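Long-range contacts in putative type VI secretion protein (Escherichia coli, PDB 6SKI), which acts as a type VI secretion phospholipase effector that docks on the TTR domain of the VgrG spike and probably hydrolyses membrane phospholipids of target cells: residues 68-73 with 522-527; 76-81 with 333-338; 349-354 with 399-404; 378-383 with 406-411. All blocks are in the same frame, centred on the assembly; numbering follows the deposited sequence.

Overall arrangement
Helix 72-85 carries interactions 1 and 2, whose centres lie about 9 Å apart: its start meets the end of strand 521-523, and its next turns lie on strand 328-341. That strand is at one edge of a three-stranded antiparallel sheet, with 398-409 in the middle and 376-386 at the other edge. Interaction 3, about 9 Å from interaction 2 between centres, packs helix 350-362 on the sheet, and a salt bridge from Glu338 to Arg350 joins the two. Interaction 4, about 14 Å from interaction 3 between centres, pairs strands 376-386 and 398-409. None of the segments belongs to the mixed, largely parallel sheet expected to carry the alpha/beta-hydrolase active site.

Interaction 1. Residues 68-73 with 522-527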
loop_
_atom_site.group_PDB
_atom_site.type_symbol
_atom_site.label_atom_id
_atom_site.label_comp_id
_atom_site.label_asym_id
_atom_site.label_seq_id
_atom_site.Cartn_x
_atom_site.Cartn_y
_atom_site.Cartn_z
ATOM N N GLN A 68 18.787 -5.251 -20.247
ATOM C CA GLN A 68 19.262 -4.147 -21.058
ATOM C C GLN A 68 20.612 -4.521 -21.659
ATOM O O GLN A 68 21.243 -5.501 -21.261
ATOM C CB GLN A 68 19.381 -2.873 -20.222
ATOM C CG GLN A 68 18.398 -2.788 -19.059
ATOM C CD GLN A 68 16.947 -2.808 -19.499
ATOM O OE1 GLN A 68 16.111 -3.465 -18.883
ATOM N NE2 GLN A 68 16.639 -2.077 -20.562
ATOM N N GLY A 69 21.052 -3.742 -22.637
ATOM C CA GLY A 69 22.324 -4.053 -23.255
ATOM C C GLY A 69 23.504 -3.582 -22.432
ATOM O O GLY A 69 24.371 -2.862 -22.935
ATOM N N VAL A 70 23.550 -3.982 -21.165
ATOM C CA VAL A 70 24.593 -3.561 -20.237
ATOM C C VAL A 70 25.325 -4.804 -19.752
ATOM O O VAL A 70 24.842 -5.511 -18.860
ATOM C CB VAL A 70 24.020 -2.765 -19.057
ATOM C CG1 VAL A 70 25.141 -2.212 -18.207
ATOM C CG2 VAL A 70 23.123 -1.650 -19.552
ATOM N N ASN A 71 26.489 -5.074 -20.335
ATOM C CA ASN A 71 27.340 -6.150 -19.847
ATOM C C ASN A 71 27.867 -5.825 -18.449
ATOM O O ASN A 71 27.795 -4.688 -17.979
ATOM C CB ASN A 71 28.463 -6.425 -20.855
ATOM C CG ASN A 71 29.562 -5.374 -20.839
ATOM O OD1 ASN A 71 30.148 -5.069 -19.805
ATOM N ND2 ASN A 71 29.847 -4.818 -22.006
ATOM N N GLN A 72 28.395 -6.850 -17.778
ATOM C CA GLN A 72 28.786 -6.698 -16.378
ATOM C C GLN A 72 29.920 -5.694 -16.210
ATOM O O GLN A 72 29.979 -4.979 -15.203
ATOM C CB GLN A 72 29.179 -8.050 -15.787
ATOM C CG GLN A 72 27.998 -8.884 -15.352
ATOM C CD GLN A 72 27.625 -8.636 -13.907
ATOM O OE1 GLN A 72 26.457 -8.432 -13.581
ATOM N NE2 GLN A 72 28.620 -8.649 -13.031
ATOM N N LYS A 73 30.834 -5.630 -17.178
ATOM C CA LYS A 73 31.857 -4.591 -17.141
ATOM C C LYS A 73 31.229 -3.210 -17.261
ATOM O O LYS A 73 31.570 -2.295 -16.501
ATOM C CB LYS A 73 32.870 -4.819 -18.260
ATOM C CG LYS A 73 34.222 -5.321 -17.798
ATOM C CD LYS A 73 35.295 -5.045 -18.843
ATOM C CE LYS A 73 35.272 -3.594 -19.307
ATOM N NZ LYS A 73 35.346 -2.630 -18.174
ATOM N N PHE A 522 23.504 -6.679 -11.361
ATOM C CA PHE A 522 23.192 -5.264 -11.491
ATOM C C PHE A 522 21.794 -5.081 -12.058
ATOM O O PHE A 522 21.430 -5.721 -13.049
ATOM C CB PHE A 522 24.227 -4.575 -12.375
ATOM C CG PHE A 522 25.552 -4.384 -11.703
ATOM C CD1 PHE A 522 26.606 -5.235 -11.971
ATOM C CD2 PHE A 522 25.744 -3.353 -10.806
ATOM C CE1 PHE A 522 27.820 -5.064 -11.353
ATOM C CE2 PHE A 522 26.959 -3.178 -10.187
ATOM C CZ PHE A 522 27.997 -4.034 -10.462
ATOM N N VAL A 523 21.020 -4.208 -11.422
ATOM C CA VAL A 523 19.648 -3.913 -11.809
ATOM C C VAL A 523 19.494 -2.405 -11.919
ATOM O O VAL A 523 20.171 -1.651 -11.213
ATOM C CB VAL A 523 18.641 -4.494 -10.796
ATOM C CG1 VAL A 523 18.879 -3.907 -9.420
ATOM C CG2 VAL A 523 17.214 -4.257 -11.243
ATOM N N PHE A 524 18.634 -1.965 -12.825
ATOM C CA PHE A 524 18.159 -0.593 -12.785
ATOM C C PHE A 524 16.784 -0.602 -12.130
ATOM O O PHE A 524 15.771 -0.780 -12.817
ATOM C CB PHE A 524 18.106 0.008 -14.187
ATOM C CG PHE A 524 19.443 0.086 -14.856
ATOM C CD1 PHE A 524 20.331 1.096 -14.544
ATOM C CD2 PHE A 524 19.818 -0.862 -15.788
ATOM C CE1 PHE A 524 21.560 1.166 -15.157
ATOM C CE2 PHE A 524 21.047 -0.796 -16.402
ATOM C CZ PHE A 524 21.918 0.218 -16.085
ATOM N N PRO A 525 16.707 -0.416 -10.809
ATOM C CA PRO A 525 15.432 -0.642 -10.117
ATOM C C PRO A 525 14.370 0.374 -10.470
ATOM O O PRO A 525 13.184 0.028 -10.513
ATOM C CB PRO A 525 15.825 -0.543 -8.636
ATOM C CG PRO A 525 17.306 -0.730 -8.626
ATOM C CD PRO A 525 17.759 -0.036 -9.859
ATOM N N ASN A 526 14.760 1.614 -10.735
ATOM C CA ASN A 526 13.835 2.711 -10.959
ATOM C C ASN A 526 13.921 3.186 -12.396
ATOM O O ASN A 526 13.836 4.377 -12.687
ATOM C CB ASN A 526 14.121 3.856 -9.995
ATOM C CG ASN A 526 14.075 3.418 -8.555
ATOM O OD1 ASN A 526 13.041 2.971 -8.064
ATOM N ND2 ASN A 526 15.202 3.524 -7.869
ATOM N N LYS A 527 14.064 2.245 -13.312
ATOM C CA LYS A 527 14.252 2.600 -14.707
ATOM C C LYS A 527 12.927 3.050 -15.310
ATOM O O LYS A 527 11.888 2.441 -15.048
ATOM C CB LYS A 527 14.805 1.410 -15.484
ATOM C CG LYS A 527 14.317 1.284 -16.905
ATOM C CD LYS A 527 14.366 -0.154 -17.362
ATOM C CE LYS A 527 13.372 -0.411 -18.468
ATOM N NZ LYS A 527 13.132 -1.868 -18.639
#
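Phe524 holds CG beside its backbone N (chi1 -62°), which sends the ring toward the chain ahead of helix 72-85, where Val70 and Gln68 wait for it. Val70 turns CG1 anti to its own N (chi1 -173°), leaving CG2 to make the contact. That methyl comes up to the edge of the Phe524 ring, near its plane, 3.9 Å from CE2, the two side chains approaching from opposite directions. Gln68 meets the same ring obliquely, with its CG 4.1 Å from Phe524 CD2. Phe524 also meets the ring of Trp492 edge-to-face. The bend of Gln68 beyond CG turns its amide to Lys527, whose extended chain arrives from the other direction. The hydrogen bond from Lys527 NZ to Gln68 OE1 is weak, at 3.4 Å. Lys527 also has a cation-pi partner in Tyr290, so the glutamine is only part of its surroundings.

Farther along, Gln72 crosses Phe522 obliquely. Its OE1 sits at the ring's edge, 3.6 Å from CD1, while NE2 donates to the carbonyl of Lys520, which helps to hold the amide.

Both chains turn sharply here: an inverse gamma turn centres on Gly69, and a type I beta turn runs from Phe524 to Lys527. Asn71 then N-caps the helix, its OD1 accepting from Asp74 N. The contact is thus a capped helix start, with its lead-in loop, packed on the end of a two-stranded antiparallel sheet formed by 495-497 and 521-523.

Interaction 2. Residues 76-81 with 333-338; sequences QSCEDF and SCPEFE
Ser77 and Phe337 make a CH-pi contact. Ser77 CB stands almost squarely over the middle of the ring, 3.6 Å from the centroid of Phe337 and 11° off the normal. The hydroxyl is not involved in that contact: OG bonds back to the carbonyl of Lys73, one turn earlier in the helix, which leaves the methylene to lie on the ring. Phe337 reaches the helix because its CG lies beside the backbone N (chi1 -56°), and its far end, CZ, comes close to the backbone of Ser77.

The sulfur-aromatic contact uses the same ring from another direction. Cys78 SG lies in the ring plane at its edge, 4.8 Å from the centroid of Phe337, and approaches CE2 to 3.5 Å. One ring therefore takes a serine methylene over a face and a cysteine sulfur at its rim.

Apolar packing completes the surface. Cys78 SG also lies 3.7 Å from Pro335 CB, so one sulfur touches both the proline and the phenylalanine. Phe81 holds CG anti to its backbone N (chi1 -162°), which brings CD2 4.0 Å from Pro335 CB, and the same atom is equally near Phe337 CZ; both approaches are oblique. All five residues are buried, and no polar bond links the segments.

Helix 76-81 passes strand 336-338 steeply, their axes 9.3 Å apart. The same helix face also reaches the other strands: Ser77 and Phe81 touch Arg382 of strand 376-386 and Ser77 touches Gln400 of strand 398-409, while Phe81 meets the ring of Phe331, in strand 328-341.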
loop_
_atom_site.group_PDB
_atom_site.type_symbol
_atom_site.label_atom_id
_atom_site.label_comp_id
_atom_site.label_asym_id
_atom_site.label_seq_id
_atom_site.Cartn_x
_atom_site.Cartn_y
_atom_site.Cartn_z
ATOM N N GLN A 76 29.397 -2.394 -13.978
ATOM C CA GLN A 76 30.293 -1.922 -12.932
ATOM C C GLN A 76 30.819 -0.530 -13.247
ATOM O O GLN A 76 31.032 0.273 -12.332
ATOM C CB GLN A 76 31.446 -2.903 -12.739
ATOM C CG GLN A 76 32.423 -2.478 -11.665
ATOM C CD GLN A 76 31.838 -2.606 -10.277
ATOM O OE1 GLN A 76 31.725 -1.626 -9.545
ATOM N NE2 GLN A 76 31.463 -3.822 -9.907
ATOM N N SER A 77 30.993 -0.210 -14.529
ATOM C CA SER A 77 31.374 1.147 -14.891
ATOM C C SER A 77 30.255 2.139 -14.612
ATOM O O SER A 77 30.531 3.274 -14.222
ATOM C CB SER A 77 31.779 1.209 -16.363
ATOM O OG SER A 77 32.754 0.231 -16.669
ATOM N N CYS A 78 28.998 1.729 -14.789
ATOM C CA CYS A 78 27.875 2.586 -14.421
ATOM C C CYS A 78 27.856 2.843 -12.921
ATOM O O CYS A 78 27.638 3.979 -12.478
ATOM C CB CYS A 78 26.557 1.947 -14.857
ATOM S SG CYS A 78 26.257 1.909 -16.632
ATOM N N GLU A 79 28.075 1.793 -12.128
ATOM C CA GLU A 79 28.138 1.965 -10.680
ATOM C C GLU A 79 29.270 2.904 -10.284
ATOM O O GLU A 79 29.088 3.782 -9.432
ATOM C CB GLU A 79 28.307 0.613 -9.994
ATOM C CG GLU A 79 28.419 0.712 -8.486
ATOM C CD GLU A 79 27.935 -0.532 -7.779
ATOM O OE1 GLU A 79 26.714 -0.648 -7.547
ATOM O OE2 GLU A 79 28.775 -1.394 -7.452
ATOM N N ASP A 80 30.445 2.733 -10.891
ATOM C CA ASP A 80 31.581 3.598 -10.591
ATOM C C ASP A 80 31.300 5.040 -10.997
ATOM O O ASP A 80 31.648 5.977 -10.270
ATOM C CB ASP A 80 32.824 3.073 -11.305
ATOM C CG ASP A 80 33.517 1.972 -10.534
ATOM O OD1 ASP A 80 32.970 1.538 -9.500
ATOM O OD2 ASP A 80 34.600 1.531 -10.968
ATOM N N PHE A 81 30.671 5.230 -12.157
ATOM C CA PHE A 81 30.285 6.558 -12.617
ATOM C C PHE A 81 29.381 7.237 -11.599
ATOM O O PHE A 81 29.636 8.374 -11.181
ATOM C CB PHE A 81 29.577 6.423 -13.966
ATOM C CG PHE A 81 29.505 7.690 -14.764
ATOM C CD1 PHE A 81 30.008 8.879 -14.277
ATOM C CD2 PHE A 81 28.913 7.686 -16.012
ATOM C CE1 PHE A 81 29.930 10.029 -15.025
ATOM C CE2 PHE A 81 28.833 8.832 -16.759
ATOM C CZ PHE A 81 29.338 10.004 -16.265
ATOM N N SER A 333 19.632 9.091 -18.339
ATOM C CA SER A 333 19.920 8.228 -19.467
ATOM C C SER A 333 20.759 7.071 -18.956
ATOM O O SER A 333 21.471 7.195 -17.958
ATOM C CB SER A 333 20.664 8.978 -20.574
ATOM O OG SER A 333 20.969 8.125 -21.661
ATOM N N CYS A 334 20.666 5.942 -19.631
ATOM C CA CYS A 334 21.516 4.824 -19.264
ATOM C C CYS A 334 22.954 5.163 -19.638
ATOM O O CYS A 334 23.231 5.451 -20.809
ATOM C CB CYS A 334 21.062 3.547 -19.961
ATOM S SG CYS A 334 22.212 2.168 -19.810
ATOM N N PRO A 335 23.884 5.168 -18.684
ATOM C CA PRO A 335 25.260 5.556 -19.004
ATOM C C PRO A 335 25.865 4.618 -20.034
ATOM O O PRO A 335 25.744 3.396 -19.934
ATOM C CB PRO A 335 25.975 5.452 -17.654
ATOM C CG PRO A 335 24.882 5.582 -16.650
ATOM C CD PRO A 335 23.734 4.846 -17.259
ATOM N N GLU A 336 26.518 5.200 -21.032
ATOM C CA GLU A 336 27.076 4.429 -22.134
ATOM C C GLU A 336 28.575 4.661 -22.200
ATOM O O GLU A 336 29.030 5.807 -22.158
ATOM C CB GLU A 336 26.414 4.809 -23.458
ATOM C CG GLU A 336 25.293 3.873 -23.864
ATOM C CD GLU A 336 24.705 4.223 -25.211
ATOM O OE1 GLU A 336 24.873 5.380 -25.649
ATOM O OE2 GLU A 336 24.073 3.344 -25.831
ATOM N N PHE A 337 29.334 3.576 -22.312
ATOM C CA PHE A 337 30.787 3.619 -22.290
ATOM C C PHE A 337 31.344 3.060 -23.590
ATOM O O PHE A 337 30.783 2.130 -24.175
ATOM C CB PHE A 337 31.344 2.815 -21.111
ATOM C CG PHE A 337 30.824 3.253 -19.776
ATOM C CD1 PHE A 337 31.536 4.146 -18.999
ATOM C CD2 PHE A 337 29.620 2.771 -19.297
ATOM C CE1 PHE A 337 31.058 4.552 -17.776
ATOM C CE2 PHE A 337 29.140 3.175 -18.075
ATOM C CZ PHE A 337 29.859 4.067 -17.314
ATOM N N GLU A 338 32.455 3.635 -24.038
ATOM C CA GLU A 338 33.169 3.099 -25.186
ATOM C C GLU A 338 34.643 3.450 -25.065
ATOM O O GLU A 338 35.008 4.466 -24.473
ATOM C CB GLU A 338 32.594 3.612 -26.510
ATOM C CG GLU A 338 33.206 4.887 -27.041
ATOM C CD GLU A 338 32.412 5.445 -28.199
ATOM O OE1 GLU A 338 31.221 5.091 -28.319
ATOM O OE2 GLU A 338 32.981 6.203 -29.010
#

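Interaction 3. Residues 349-354 with 399-404; sequences TRVYRK and KQVGAA
Tyr352 and Ala403 bring the two backbones nearest, their CA atoms 5.2 Å apart. The short axes of helix 350-354 and strand 399-404 run in almost the same direction, 4° apart, with a closest approach of 6.9 Å. Such a close fit suits the small Ala403, whose single methyl faces the helix.

Ala403 CB lies against the helix backbone, 3.3 Å from Val351 O and near the amide N of Tyr352. This is helix-on-sheet packing: helix 350-362, which follows strand 328-341 in the chain and precedes strand 376-386, lies along the middle strand of the three-stranded antiparallel sheet. Alternation along 399-404 turns Val401 and Ala403 to this helix, while Gln400 and Ala404 touch helix 72-85 on the opposite face.

Val351 does most of the side-chain work. Its CG2 sits between the backbone N and the carbonyl carbon, a crowded position that aims the methyl at the strand. There it meets Val401 CG1 obliquely at 3.7 Å, and the same CG2 lies 3.8 Å from Ala403 CB. Val401 has CG1 anti to its N (chi1 162°), and this methyl also receives Thr349 CG2, 4.0 Å away. Thr349 stands at the N-cap position, yet its OG1 bonds to the carbonyl of Glu346 instead of capping the helix.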
loop_
_atom_site.group_PDB
_atom_site.type_symbol
_atom_site.label_atom_id
_atom_site.label_comp_id
_atom_site.label_asym_id
_atom_site.label_seq_id
_atom_site.Cartn_x
_atom_site.Cartn_y
_atom_site.Cartn_z
ATOM N N THR A 349 32.664 12.042 -29.004
ATOM C CA THR A 349 32.515 10.611 -28.817
ATOM C C THR A 349 31.062 10.228 -29.069
ATOM O O THR A 349 30.152 11.047 -28.921
ATOM C CB THR A 349 32.953 10.212 -27.398
ATOM O OG1 THR A 349 34.304 10.635 -27.188
ATOM C CG2 THR A 349 32.906 8.719 -27.207
ATOM N N ARG A 350 30.849 8.972 -29.468
ATOM C CA ARG A 350 29.491 8.500 -29.719
ATOM C C ARG A 350 28.644 8.563 -28.456
ATOM O O ARG A 350 27.463 8.926 -28.509
ATOM C CB ARG A 350 29.523 7.071 -30.261
ATOM C CG ARG A 350 28.155 6.516 -30.611
ATOM C CD ARG A 350 28.190 5.007 -30.776
ATOM N NE ARG A 350 28.779 4.335 -29.620
ATOM C CZ ARG A 350 28.096 3.985 -28.535
ATOM N NH1 ARG A 350 26.799 4.246 -28.452
ATOM N NH2 ARG A 350 28.709 3.374 -27.531
ATOM N N VAL A 351 29.229 8.215 -27.309
ATOM C CA VAL A 351 28.467 8.210 -26.065
ATOM C C VAL A 351 28.065 9.628 -25.678
ATOM O O VAL A 351 26.958 9.858 -25.179
ATOM C CB VAL A 351 29.257 7.502 -24.948
ATOM C CG1 VAL A 351 29.549 6.070 -25.347
ATOM C CG2 VAL A 351 30.542 8.233 -24.633
ATOM N N TYR A 352 28.945 10.606 -25.915
ATOM C CA TYR A 352 28.587 11.990 -25.628
ATOM C C TYR A 352 27.473 12.475 -26.540
ATOM O O TYR A 352 26.570 13.192 -26.097
ATOM C CB TYR A 352 29.802 12.902 -25.762
ATOM C CG TYR A 352 29.494 14.327 -25.372
ATOM C CD1 TYR A 352 29.397 14.693 -24.041
ATOM C CD2 TYR A 352 29.272 15.300 -26.334
ATOM C CE1 TYR A 352 29.108 15.988 -23.678
ATOM C CE2 TYR A 352 28.979 16.599 -25.980
ATOM C CZ TYR A 352 28.900 16.937 -24.649
ATOM O OH TYR A 352 28.607 18.229 -24.281
ATOM N N ARG A 353 27.523 12.107 -27.818
ATOM C CA ARG A 353 26.476 12.518 -28.742
ATOM C C ARG A 353 25.143 11.893 -28.359
ATOM O O ARG A 353 24.099 12.556 -28.413
ATOM C CB ARG A 353 26.871 12.135 -30.165
ATOM C CG ARG A 353 27.959 13.014 -30.746
ATOM C CD ARG A 353 28.218 12.690 -32.203
ATOM N NE ARG A 353 29.624 12.882 -32.543
ATOM C CZ ARG A 353 30.509 11.898 -32.637
ATOM N NH1 ARG A 353 30.134 10.646 -32.416
ATOM N NH2 ARG A 353 31.770 12.162 -32.949
ATOM N N LYS A 354 25.167 10.631 -27.930
ATOM C CA LYS A 354 23.944 9.977 -27.482
ATOM C C LYS A 354 23.398 10.644 -26.227
ATOM O O LYS A 354 22.191 10.887 -26.117
ATOM C CB LYS A 354 24.212 8.495 -27.233
ATOM C CG LYS A 354 23.018 7.727 -26.706
ATOM C CD LYS A 354 21.861 7.776 -27.683
ATOM C CE LYS A 354 20.827 6.715 -27.357
ATOM N NZ LYS A 354 21.465 5.413 -27.027
ATOM N N LYS A 399 41.491 5.227 -23.732
ATOM C CA LYS A 399 40.664 5.675 -22.625
ATOM C C LYS A 399 39.265 5.112 -22.801
ATOM O O LYS A 399 38.780 4.964 -23.925
ATOM C CB LYS A 399 40.598 7.208 -22.554
ATOM C CG LYS A 399 39.692 7.826 -23.611
ATOM C CD LYS A 399 40.138 9.205 -24.045
ATOM C CE LYS A 399 40.317 10.138 -22.870
ATOM N NZ LYS A 399 40.513 11.539 -23.329
ATOM N N GLN A 400 38.619 4.791 -21.692
ATOM C CA GLN A 400 37.197 4.493 -21.695
ATOM C C GLN A 400 36.455 5.777 -21.360
ATOM O O GLN A 400 36.663 6.357 -20.287
ATOM C CB GLN A 400 36.842 3.391 -20.699
ATOM C CG GLN A 400 35.467 2.793 -20.948
ATOM C CD GLN A 400 34.938 2.017 -19.767
ATOM O OE1 GLN A 400 35.210 2.355 -18.617
ATOM N NE2 GLN A 400 34.171 0.971 -20.042
ATOM N N VAL A 401 35.615 6.225 -22.286
ATOM C CA VAL A 401 34.799 7.418 -22.124
ATOM C C VAL A 401 33.352 6.968 -22.002
ATOM O O VAL A 401 32.827 6.281 -22.886
ATOM C CB VAL A 401 34.974 8.392 -23.296
ATOM C CG1 VAL A 401 33.828 9.385 -23.332
ATOM C CG2 VAL A 401 36.297 9.113 -23.188
ATOM N N GLY A 402 32.723 7.332 -20.900
ATOM C CA GLY A 402 31.307 7.090 -20.694
ATOM C C GLY A 402 30.576 8.409 -20.560
ATOM O O GLY A 402 31.122 9.379 -20.044
ATOM N N ALA A 403 29.348 8.441 -21.047
ATOM C CA ALA A 403 28.516 9.627 -20.957
ATOM C C ALA A 403 27.132 9.237 -20.476
ATOM O O ALA A 403 26.632 8.151 -20.799
ATOM C CB ALA A 403 28.423 10.352 -22.299
ATOM N N ALA A 404 26.533 10.111 -19.673
ATOM C CA ALA A 404 25.156 9.932 -19.238
ATOM C C ALA A 404 24.509 11.295 -19.054
ATOM O O ALA A 404 25.174 12.328 -19.091
ATOM C CB ALA A 404 25.077 9.118 -17.946
#

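Interaction 4. Residues 378-383 with 406-411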
loop_
_atom_site.group_PDB
_atom_site.type_symbol
_atom_site.label_atom_id
_atom_site.label_comp_id
_atom_site.label_asym_id
_atom_site.label_seq_id
_atom_site.Cartn_x
_atom_site.Cartn_y
_atom_site.Cartn_z
ATOM N N THR A 378 22.369 18.036 -16.943
ATOM C CA THR A 378 23.675 18.118 -17.574
ATOM C C THR A 378 23.963 16.774 -18.229
ATOM O O THR A 378 23.285 15.787 -17.962
ATOM C CB THR A 378 24.749 18.482 -16.534
ATOM O OG1 THR A 378 24.347 19.669 -15.841
ATOM C CG2 THR A 378 26.094 18.757 -17.184
ATOM N N THR A 379 24.944 16.747 -19.126
ATOM C CA THR A 379 25.548 15.498 -19.569
ATOM C C THR A 379 26.880 15.344 -18.852
ATOM O O THR A 379 27.756 16.207 -18.967
ATOM C CB THR A 379 25.751 15.456 -21.082
ATOM O OG1 THR A 379 27.002 16.069 -21.409
ATOM C CG2 THR A 379 24.635 16.170 -21.800
ATOM N N LYS A 380 27.024 14.254 -18.113
ATOM C CA LYS A 380 28.217 13.990 -17.328
ATOM C C LYS A 380 29.096 12.991 -18.061
ATOM O O LYS A 380 28.604 11.979 -18.582
ATOM C CB LYS A 380 27.852 13.468 -15.940
ATOM C CG LYS A 380 27.200 14.515 -15.066
ATOM C CD LYS A 380 28.159 15.053 -14.033
ATOM C CE LYS A 380 27.521 16.164 -13.229
ATOM N NZ LYS A 380 28.443 17.314 -13.046
ATOM N N ILE A 381 30.392 13.291 -18.105
ATOM C CA ILE A 381 31.384 12.503 -18.820
ATOM C C ILE A 381 32.344 11.898 -17.808
ATOM O O ILE A 381 32.812 12.585 -16.893
ATOM C CB ILE A 381 32.152 13.355 -19.844
ATOM C CG1 ILE A 381 31.189 14.147 -20.720
ATOM C CG2 ILE A 381 33.036 12.475 -20.704
ATOM C CD1 ILE A 381 31.887 15.080 -21.672
ATOM N N ARG A 382 32.627 10.613 -17.972
ATOM C CA ARG A 382 33.653 9.903 -17.229
ATOM C C ARG A 382 34.727 9.469 -18.213
ATOM O O ARG A 382 34.411 8.964 -19.290
ATOM C CB ARG A 382 33.059 8.685 -16.523
ATOM C CG ARG A 382 33.992 7.983 -15.571
ATOM C CD ARG A 382 33.216 7.021 -14.703
ATOM N NE ARG A 382 34.074 6.026 -14.069
ATOM C CZ ARG A 382 34.288 4.814 -14.561
ATOM N NH1 ARG A 382 33.712 4.449 -15.696
ATOM N NH2 ARG A 382 35.078 3.965 -13.920
ATOM N N SER A 383 35.989 9.688 -17.863
ATOM C CA SER A 383 37.104 9.216 -18.671
ATOM C C SER A 383 38.102 8.516 -17.764
ATOM O O SER A 383 38.641 9.132 -16.840
ATOM C CB SER A 383 37.770 10.369 -19.420
ATOM O OG SER A 383 37.956 11.487 -18.571
ATOM N N PHE A 406 22.621 13.544 -16.361
ATOM C CA PHE A 406 22.489 13.662 -14.918
ATOM C C PHE A 406 21.539 14.797 -14.563
ATOM O O PHE A 406 21.597 15.881 -15.151
ATOM C CB PHE A 406 23.848 13.913 -14.270
ATOM C CG PHE A 406 23.985 13.318 -12.904
ATOM C CD1 PHE A 406 23.947 11.949 -12.724
ATOM C CD2 PHE A 406 24.156 14.126 -11.800
ATOM C CE1 PHE A 406 24.077 11.400 -11.471
ATOM C CE2 PHE A 406 24.280 13.582 -10.544
ATOM C CZ PHE A 406 24.244 12.216 -10.382
ATOM N N PHE A 407 20.667 14.535 -13.601
ATOM C CA PHE A 407 19.788 15.535 -13.020
ATOM C C PHE A 407 20.164 15.711 -11.558
ATOM O O PHE A 407 20.227 14.730 -10.810
ATOM C CB PHE A 407 18.325 15.118 -13.149
ATOM C CG PHE A 407 17.356 16.150 -12.661
ATOM C CD1 PHE A 407 17.309 17.400 -13.242
ATOM C CD2 PHE A 407 16.493 15.867 -11.621
ATOM C CE1 PHE A 407 16.420 18.345 -12.795
ATOM C CE2 PHE A 407 15.604 16.811 -11.172
ATOM C CZ PHE A 407 15.568 18.051 -11.761
ATOM N N GLU A 408 20.428 16.954 -11.160
ATOM C CA GLU A 408 20.774 17.277 -9.784
ATOM C C GLU A 408 19.742 18.245 -9.229
ATOM O O GLU A 408 19.609 19.366 -9.727
ATOM C CB GLU A 408 22.172 17.886 -9.689
ATOM C CG GLU A 408 23.297 16.931 -10.013
ATOM C CD GLU A 408 24.360 17.560 -10.891
ATOM O OE1 GLU A 408 25.381 18.030 -10.347
ATOM O OE2 GLU A 408 24.173 17.588 -12.127
ATOM N N ARG A 409 19.029 17.815 -8.197
ATOM C CA ARG A 409 18.102 18.667 -7.472
ATOM C C ARG A 409 18.286 18.394 -5.991
ATOM O O ARG A 409 18.471 17.245 -5.589
ATOM C CB ARG A 409 16.651 18.414 -7.888
ATOM C CG ARG A 409 15.675 19.404 -7.292
ATOM C CD ARG A 409 14.326 19.334 -7.970
ATOM N NE ARG A 409 13.897 17.960 -8.180
ATOM C CZ ARG A 409 12.628 17.591 -8.297
ATOM N NH1 ARG A 409 11.666 18.496 -8.225
ATOM N NH2 ARG A 409 12.324 16.317 -8.485
ATOM N N MET A 410 18.253 19.442 -5.182
ATOM C CA MET A 410 18.558 19.322 -3.767
ATOM C C MET A 410 17.374 19.781 -2.933
ATOM O O MET A 410 16.708 20.764 -3.271
ATOM C CB MET A 410 19.801 20.135 -3.405
ATOM C CG MET A 410 21.110 19.466 -3.788
ATOM S SD MET A 410 21.787 18.437 -2.477
ATOM C CE MET A 410 21.437 19.454 -1.049
ATOM N N ALA A 411 17.118 19.056 -1.844
ATOM C CA ALA A 411 16.091 19.405 -0.864
ATOM C C ALA A 411 14.706 19.461 -1.509
ATOM O O ALA A 411 14.031 20.492 -1.511
ATOM C CB ALA A 411 16.428 20.727 -0.169
#
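Thr378 and Phe406 are bound to each other by two backbone hydrogen bonds, the mark of an antiparallel hydrogen-bonded pair. Thr378 N donates to Phe406 O at 2.9 Å, and Phe406 N returns the bond to Thr378 O at 2.8 Å. The short strand axes make 116°, well short of antiparallel, yet backbone bonds continue on both sides, Lys380 to Ala404 and Glu408 to Lys376; between the two segments themselves the rest is side-chain contact.

Lys380 and Glu408 approach from opposite directions. The opposite charges probably attract only weakly, as Lys380 NZ is 4.1 Å from Glu408 OE1, beyond a salt bridge. The nearer approach is by the carbon chain: Lys380 CE lies 3.8 Å from Glu408 OE2. With CG beside the backbone N (chi1 -69°), Lys380 puts CG 3.5 Å from Phe406 CB, oblique to the ring; the bend beyond it turns the chain to Glu408. The carboxylate carbon of Glu408 lies in the plane of that ring, at its edge.

Around them, Lys380 and Phe406 reach Ile85 of helix 72-85, and Phe406 meets Phe331 of strand 328-341 edge-to-face. Thr379, turned to the other side of the sheet, packs on Tyr352 of helix 350-362, so the paired strands lie between two helices.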